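Local coordinates for bubble protein (Penicillium brevicompactum, PDB 1UOY) that may act as a toxin and may recognise a molecule, or part of one, whose surface potential is negative, at residues 1-12 with 16-30. Numbering follows the deposited sequence.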
ATOM      1  N   ASP A   1       6.725  -4.856   3.502  1.00  8.89           N
ATOM      2  CA  ASP A   1       6.967  -4.278   4.838  1.00  8.19           C
ATOM      3  C   ASP A   1       5.918  -3.233   5.115  1.00 10.28           C
ATOM      4  O   ASP A   1       5.323  -2.670   4.165  1.00  9.51           O
ATOM      5  CB  ASP A   1       8.306  -3.511   4.817  1.00  9.90           C
ATOM      6  CG  ASP A   1       9.488  -4.388   4.537  1.00 13.69           C
ATOM      7  OD1 ASP A   1       9.332  -5.562   4.153  1.00 12.00           O
ATOM      8  OD2 ASP A   1      10.619  -3.861   4.678  1.00 15.76           O
ATOM      9  N   THR A   2       5.661  -3.008   6.394  1.00 11.26           N
ATOM     10  CA  THR A   2       4.815  -1.870   6.771  1.00 10.50           C
ATOM     11  C   THR A   2       5.799  -0.676   6.671  1.00 12.30           C
ATOM     12  O   THR A   2       7.011  -0.836   6.459  1.00 14.53           O
ATOM     13  CB  THR A   2       4.238  -2.000   8.177  1.00 11.88           C
ATOM     14  OG1 THR A   2       5.319  -2.159   9.096  1.00 19.78           O
ATOM     15  CG2 THR A   2       3.317  -3.207   8.310  1.00 13.65           C
ATOM     16  N   CYS A   3       5.273   0.531   6.873  1.00 11.66           N
ATOM     17  CA  CYS A   3       6.088   1.719   6.741  1.00 13.80           C
ATOM     18  C   CYS A   3       6.887   2.088   7.968  1.00 15.76           C
ATOM     19  O   CYS A   3       7.838   2.871   7.848  1.00 18.39           O
ATOM     20  CB  CYS A   3       5.193   2.882   6.333  1.00 11.93           C
ATOM     21  SG  CYS A   3       4.508   2.662   4.658  1.00 11.72           S
ATOM     22  N   GLY A   4       6.543   1.497   9.112  1.00 14.68           N
ATOM     23  CA  GLY A   4       7.288   1.845  10.314  1.00 17.11           C
ATOM     24  C   GLY A   4       6.554   2.776  11.267  1.00 13.23           C
ATOM     25  O   GLY A   4       5.359   3.059  11.158  1.00 14.07           O
ATOM     26  N   SER A   5       7.305   3.193  12.277  1.00 18.19           N
ATOM     27  CA  SER A   5       6.772   4.056  13.307  1.00 16.09           C
ATOM     28  C   SER A   5       6.233   5.362  12.727  1.00 15.18           C
ATOM     29  O   SER A   5       6.870   6.013  11.895  1.00 17.75           O
ATOM     30  CB  SER A   5       7.873   4.355  14.332  1.00 24.40           C
ATOM     31  OG  SER A   5       7.338   5.116  15.409  1.00 30.82           O
ATOM     32  N   GLY A   6       5.046   5.738  13.187  1.00 16.00           N
ATOM     33  CA  GLY A   6       4.410   6.956  12.702  1.00 13.94           C
ATOM     34  C   GLY A   6       3.448   6.746  11.557  1.00 12.50           C
ATOM     35  O   GLY A   6       2.785   7.697  11.128  1.00 15.15           O
ATOM     36  N   TYR A   7       3.464   5.538  10.989  1.00 11.57           N
ATOM     37  CA  TYR A   7       2.596   5.221   9.874  1.00 11.50           C
ATOM     38  C   TYR A   7       1.454   4.314  10.350  1.00 10.09           C
ATOM     39  O   TYR A   7       1.503   3.725  11.424  1.00 11.85           O
ATOM     40  CB  TYR A   7       3.445   4.584   8.772  1.00 11.47           C
ATOM     41  CG  TYR A   7       4.430   5.528   8.142  1.00 11.84           C
ATOM     42  CD1 TYR A   7       4.050   6.392   7.135  1.00 13.07           C
ATOM     43  CD2 TYR A   7       5.762   5.531   8.567  1.00 13.75           C
ATOM     44  CE1 TYR A   7       4.977   7.247   6.539  1.00 12.47           C
ATOM     45  CE2 TYR A   7       6.688   6.375   7.986  1.00 15.52           C
ATOM     46  CZ  TYR A   7       6.281   7.223   6.971  1.00 17.64           C
ATOM     47  OH  TYR A   7       7.229   8.022   6.355  1.00 19.31           O
ATOM     48  N   ASN A   8       0.430   4.219   9.509  1.00 10.23           N
ATOM     49  CA  ASN A   8      -0.816   3.553   9.857  1.00 10.70           C
ATOM     50  C   ASN A   8      -0.981   2.153   9.305  1.00  9.78           C
ATOM     51  O   ASN A   8      -0.217   1.750   8.398  1.00  9.03           O
ATOM     52  CB  ASN A   8      -1.973   4.467   9.400  1.00 10.22           C
ATOM     53  CG  ASN A   8      -3.280   4.190  10.109  1.00 13.76           C
ATOM     54  OD1 ASN A   8      -3.302   3.927  11.306  1.00 22.89           O
ATOM     55  ND2 ASN A   8      -4.375   4.203   9.365  1.00 15.76           N
ATOM     56  N   VAL A   9      -1.963   1.438   9.869  1.00  9.97           N
ATOM     57  CA  VAL A   9      -2.190   0.048   9.510  1.00  9.65           C
ATOM     58  C   VAL A   9      -2.632  -0.156   8.079  1.00  8.98           C
ATOM     59  O   VAL A   9      -2.634  -1.298   7.634  1.00 10.34           O
ATOM     60  CB  VAL A   9      -3.210  -0.632  10.468  1.00 10.12           C
ATOM     61  CG1 VAL A   9      -2.572  -0.762  11.880  1.00 14.62           C
ATOM     62  CG2 VAL A   9      -4.499   0.139  10.514  1.00 12.06           C
ATOM     63  N   ASP A  10      -3.052   0.925   7.400  1.00  9.02           N
ATOM     64  CA  ASP A  10      -3.455   0.772   5.989  1.00  8.52           C
ATOM     65  C   ASP A  10      -2.287   1.074   5.061  1.00  8.57           C
ATOM     66  O   ASP A  10      -2.529   1.191   3.862  1.00  9.42           O
ATOM     67  CB  ASP A  10      -4.641   1.715   5.649  1.00  8.93           C
ATOM     68  CG  ASP A  10      -4.293   3.178   5.777  1.00  8.87           C
ATOM     69  OD1 ASP A  10      -3.412   3.530   6.602  1.00  9.36           O
ATOM     70  OD2 ASP A  10      -4.964   3.984   5.106  1.00 10.59           O
ATOM     71  N   GLN A  11      -1.052   1.140   5.565  1.00  7.86           N
ATOM     72  CA  GLN A  11       0.089   1.508   4.736  1.00  7.22           C
ATOM     73  C   GLN A  11       1.111   0.408   4.583  1.00  9.62           C
ATOM     74  O   GLN A  11       1.327  -0.377   5.534  1.00  8.81           O
ATOM     75  CB  GLN A  11       0.753   2.747   5.310  1.00  8.02           C
ATOM     76  CG  GLN A  11      -0.201   3.919   5.329  1.00  8.18           C
ATOM     77  CD  GLN A  11       0.477   5.182   5.770  1.00  8.30           C
ATOM     78  OE1 GLN A  11       0.637   5.445   6.978  1.00  9.35           O
ATOM     79  NE2 GLN A  11       0.926   5.987   4.789  1.00 10.59           N
ATOM     80  N   ARG A  12       1.698   0.335   3.383  1.00  8.60           N
ATOM     81  CA  ARG A  12       2.740  -0.638   3.062  1.00  6.89           C
ATOM     82  C   ARG A  12       3.767   0.099   2.261  1.00  7.88           C
ATOM     83  O   ARG A  12       3.447   1.045   1.511  1.00 10.22           O
ATOM     84  CB  ARG A  12       2.186  -1.830   2.259  1.00  8.80           C
ATOM     85  CG  ARG A  12       1.124  -2.609   3.008  1.00  7.94           C
ATOM     86  CD  ARG A  12       1.727  -3.438   4.143  1.00  7.62           C
ATOM     87  NE  ARG A  12       0.741  -4.338   4.750  1.00  7.49           N
ATOM     88  CZ  ARG A  12      -0.151  -3.991   5.662  1.00  7.81           C
ATOM     89  NH1 ARG A  12      -0.225  -2.732   6.104  1.00 11.74           N
ATOM     90  NH2 ARG A  12      -1.003  -4.906   6.136  1.00 11.92           N
ATOM     91  N   SER A  16       8.681  -2.726  -1.308  1.00  9.50           N
ATOM     92  CA  SER A  16       9.171  -3.673  -0.298  1.00  9.04           C
ATOM     93  C   SER A  16       8.507  -5.031  -0.511  1.00  9.69           C
ATOM     94  O   SER A  16       7.552  -5.189  -1.284  1.00  8.89           O
ATOM     95  CB  SER A  16       8.873  -3.157   1.112  1.00  9.16           C
ATOM     96  OG  SER A  16       7.474  -3.144   1.428  1.00 10.20           O
ATOM     97  N   GLY A  17       9.026  -6.051   0.164  1.00  9.10           N
ATOM     98  CA  GLY A  17       8.482  -7.383  -0.011  1.00  9.25           C
ATOM     99  C   GLY A  17       7.064  -7.575   0.526  1.00  7.99           C
ATOM    100  O   GLY A  17       6.646  -6.874   1.447  1.00  9.32           O
ATOM    101  N   CYS A  18       6.353  -8.554  -0.033  1.00  8.92           N
ATOM    102  CA  CYS A  18       4.971  -8.839   0.391  1.00  9.96           C
ATOM    103  C   CYS A  18       4.620 -10.299   0.162  1.00  8.66           C
ATOM    104  O   CYS A  18       4.971 -10.895  -0.864  1.00 10.44           O
ATOM    105  CB  CYS A  18       3.973  -7.899  -0.332  1.00  9.99           C
ATOM    106  SG  CYS A  18       4.008  -8.017  -2.136  1.00  9.84           S
ATOM    107  N   LYS A  19       3.931 -10.836   1.149  1.00  9.25           N
ATOM    108  CA  LYS A  19       3.507 -12.241   1.136  1.00  9.19           C
ATOM    109  C   LYS A  19       2.431 -12.483   0.098  1.00  9.96           C
ATOM    110  O   LYS A  19       1.530 -11.662  -0.136  1.00  9.46           O
ATOM    111  CB  LYS A  19       2.937 -12.635   2.493  1.00  9.16           C
ATOM    112  CG  LYS A  19       3.960 -12.602   3.605  1.00 12.33           C
ATOM    113  CD  LYS A  19       3.404 -13.020   4.946  1.00 10.47           C
ATOM    114  CE  LYS A  19       4.022 -12.115   6.002  1.00 12.01           C
ATOM    115  NZ  LYS A  19       5.525 -12.254   6.095  1.00 10.74           N
ATOM    116  N   ALA A  20       2.495 -13.667  -0.488  1.00 10.11           N
ATOM    117  CA  ALA A  20       1.545 -13.971  -1.546  1.00 11.70           C
ATOM    118  C   ALA A  20       0.070 -13.977  -1.081  1.00 11.52           C
ATOM    119  O   ALA A  20      -0.828 -13.668  -1.888  1.00 11.02           O
ATOM    120  CB  ALA A  20       1.907 -15.306  -2.172  1.00 12.33           C
ATOM    121  N   GLY A  21      -0.169 -14.315   0.187  1.00  9.10           N
ATOM    122  CA  GLY A  21      -1.520 -14.329   0.750  1.00 10.13           C
ATOM    123  C   GLY A  21      -2.213 -12.977   0.731  1.00  8.71           C
ATOM    124  O   GLY A  21      -3.408 -12.903   0.955  1.00  8.38           O
ATOM    125  N   ASN A  22      -1.471 -11.900   0.490  1.00  7.97           N
ATOM    126  CA  ASN A  22      -2.100 -10.599   0.373  1.00  7.48           C
ATOM    127  C   ASN A  22      -3.101 -10.591  -0.781  1.00  8.04           C
ATOM    128  O   ASN A  22      -4.055  -9.787  -0.757  1.00  8.51           O
ATOM    129  CB  ASN A  22      -1.034  -9.514   0.125  1.00  6.57           C
ATOM    130  CG  ASN A  22      -0.376  -9.078   1.398  1.00  7.67           C
ATOM    131  OD1 ASN A  22      -0.995  -8.405   2.206  1.00  8.14           O
ATOM    132  ND2 ASN A  22       0.892  -9.438   1.590  1.00 10.87           N
ATOM    133  N   GLY A  23      -2.918 -11.479  -1.754  1.00  8.34           N
ATOM    134  CA  GLY A  23      -3.847 -11.490  -2.871  1.00  9.27           C
ATOM    135  C   GLY A  23      -3.890 -10.117  -3.519  1.00  8.35           C
ATOM    136  O   GLY A  23      -2.827  -9.459  -3.674  1.00  8.62           O
ATOM    137  N   ASP A  24      -5.094  -9.664  -3.904  1.00  7.04           N
ATOM    138  CA  ASP A  24      -5.193  -8.387  -4.569  1.00  6.80           C
ATOM    139  C   ASP A  24      -5.585  -7.257  -3.665  1.00  8.37           C
ATOM    140  O   ASP A  24      -6.082  -6.248  -4.129  1.00 10.00           O
ATOM    141  CB  ASP A  24      -6.134  -8.485  -5.775  1.00  8.26           C
ATOM    142  CG  ASP A  24      -7.555  -8.870  -5.421  1.00 10.64           C
ATOM    143  OD1 ASP A  24      -7.974  -8.804  -4.244  1.00  9.36           O
ATOM    144  OD2 ASP A  24      -8.302  -9.217  -6.377  1.00 14.50           O
ATOM    145  N   ARG A  25      -5.315  -7.405  -2.365  1.00  7.19           N
ATOM    146  CA  ARG A  25      -5.615  -6.285  -1.445  1.00  7.31           C
ATOM    147  C   ARG A  25      -4.864  -5.035  -1.875  1.00  8.06           C
ATOM    148  O   ARG A  25      -3.689  -5.074  -2.290  1.00  8.34           O
ATOM    149  CB  ARG A  25      -5.136  -6.627  -0.028  1.00  8.15           C
ATOM    150  CG  ARG A  25      -6.021  -7.615   0.720  1.00  6.45           C
ATOM    151  CD  ARG A  25      -5.383  -7.831   2.084  1.00  7.08           C
ATOM    152  NE  ARG A  25      -6.013  -8.822   2.977  1.00  7.28           N
ATOM    153  CZ  ARG A  25      -5.777 -10.126   2.926  1.00  6.29           C
ATOM    154  NH1 ARG A  25      -5.056 -10.686   1.962  1.00  7.16           N
ATOM    155  NH2 ARG A  25      -6.082 -10.885   3.993  1.00  8.11           N
ATOM    156  N   HIS A  26      -5.541  -3.902  -1.702  1.00  7.64           N
ATOM    157  CA  HIS A  26      -4.934  -2.605  -1.998  1.00  6.82           C
ATOM    158  C   HIS A  26      -4.691  -1.851  -0.713  1.00  6.56           C
ATOM    159  O   HIS A  26      -5.573  -1.714   0.137  1.00  7.60           O
ATOM    160  CB  HIS A  26      -5.891  -1.810  -2.881  1.00  6.91           C
ATOM    161  CG  HIS A  26      -5.840  -2.241  -4.290  1.00  8.45           C
ATOM    162  ND1 HIS A  26      -6.556  -1.604  -5.276  1.00 10.38           N
ATOM    163  CD2 HIS A  26      -5.137  -3.221  -4.887  1.00 12.26           C
ATOM    164  CE1 HIS A  26      -6.287  -2.187  -6.436  1.00  8.71           C
ATOM    165  NE2 HIS A  26      -5.436  -3.173  -6.223  1.00 12.03           N
ATOM    166  N   PHE A  27      -3.457  -1.391  -0.579  1.00  8.12           N
ATOM    167  CA  PHE A  27      -3.011  -0.590   0.561  1.00  7.60           C
ATOM    168  C   PHE A  27      -2.474   0.749   0.070  1.00  7.54           C
ATOM    169  O   PHE A  27      -2.395   0.967  -1.140  1.00  8.97           O
ATOM    170  CB  PHE A  27      -1.907  -1.332   1.350  1.00  7.49           C
ATOM    171  CG  PHE A  27      -2.444  -2.500   2.147  1.00  7.57           C
ATOM    172  CD1 PHE A  27      -2.981  -2.293   3.410  1.00 10.54           C
ATOM    173  CD2 PHE A  27      -2.429  -3.773   1.633  1.00  8.30           C
ATOM    174  CE1 PHE A  27      -3.486  -3.381   4.159  1.00 10.44           C
ATOM    175  CE2 PHE A  27      -2.932  -4.870   2.363  1.00  8.31           C
ATOM    176  CZ  PHE A  27      -3.454  -4.681   3.617  1.00  8.60           C
ATOM    177  N   CYS A  28      -2.159   1.651   0.995  1.00  7.38           N
ATOM    178  CA  CYS A  28      -1.572   2.931   0.635  1.00  6.20           C
ATOM    179  C   CYS A  28      -0.082   2.885   0.828  1.00  8.02           C
ATOM    180  O   CYS A  28       0.399   2.229   1.763  1.00  9.16           O
ATOM    181  CB  CYS A  28      -2.101   4.020   1.541  1.00  7.50           C
ATOM    182  SG  CYS A  28      -3.857   4.350   1.304  1.00  8.63           S
ATOM    183  N   GLY A  29       0.676   3.575  -0.042  1.00  8.18           N
ATOM    184  CA  GLY A  29       2.107   3.700   0.185  1.00  7.42           C
ATOM    185  C   GLY A  29       2.337   4.615   1.379  1.00  8.42           C
ATOM    186  O   GLY A  29       1.419   5.241   1.928  1.00  8.77           O
ATOM    187  N   CYS A  30       3.581   4.694   1.806  1.00  7.94           N
ATOM    188  CA  CYS A  30       3.894   5.479   2.978  1.00  8.80           C
ATOM    189  C   CYS A  30       3.562   6.959   2.867  1.00  8.01           C
ATOM    190  O   CYS A  30       3.089   7.559   3.846  1.00 10.59           O
ATOM    191  CB  CYS A  30       5.350   5.309   3.420  1.00 10.97           C
ATOM    192  SG  CYS A  30       5.910   3.573   3.489  1.00 12.25           S
TER
HETATM  193  O   HOH W   1      11.256  -5.594   2.060  1.00 19.72           O
HETATM  194  O   HOH W   2       0.332  -7.160   4.312  1.00 10.36           O
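The N-terminal loop joins the edge of the three-stranded antiparallel sheet through a single beta bridge between Gln11 and Cys28. Cys28 N donates to Asp10 O (2.9 Å, nearly straight at 174°), and Arg12 N to Cys28 O at 2.8 Å. Beside the bridge the Arg12 guanidinium lies flat over one face of the Phe27 ring in a cation-pi stack, CZ 4.0 Å from the ring centroid and the planes 24° apart. Arg12 CG also packs against the ring, and a turn about CB-CG (chi2 -73°) brings the guanidinium over it. Its NH1 donates in the guanidinium plane to Val9 O and Gln11 O, fixing the group's rotation, and NE reaches a water shared with Asn22 OD1; the Trp43 ring meets the Phe27 ring nearly at right angles. In this small disulfide-rich fold a Cys3–Cys30 bond ties the loop to the segment carrying strand 26-28, while Cys28 pairs with Cys54. The Tyr7 ring turns its edge to Cys30 O, 3.3 Å from CE1. The Gln11 amide bonds to both segments: NE2 donates to Gly29 O (3.0 Å) and weakly to Cys30 O, whereas OE1 takes Asn8 N on a lone pair. Asp1 N donates to Ser16 OG at 2.8 Å, a hydroxyl also hydrogen-bonded to Arg13 O.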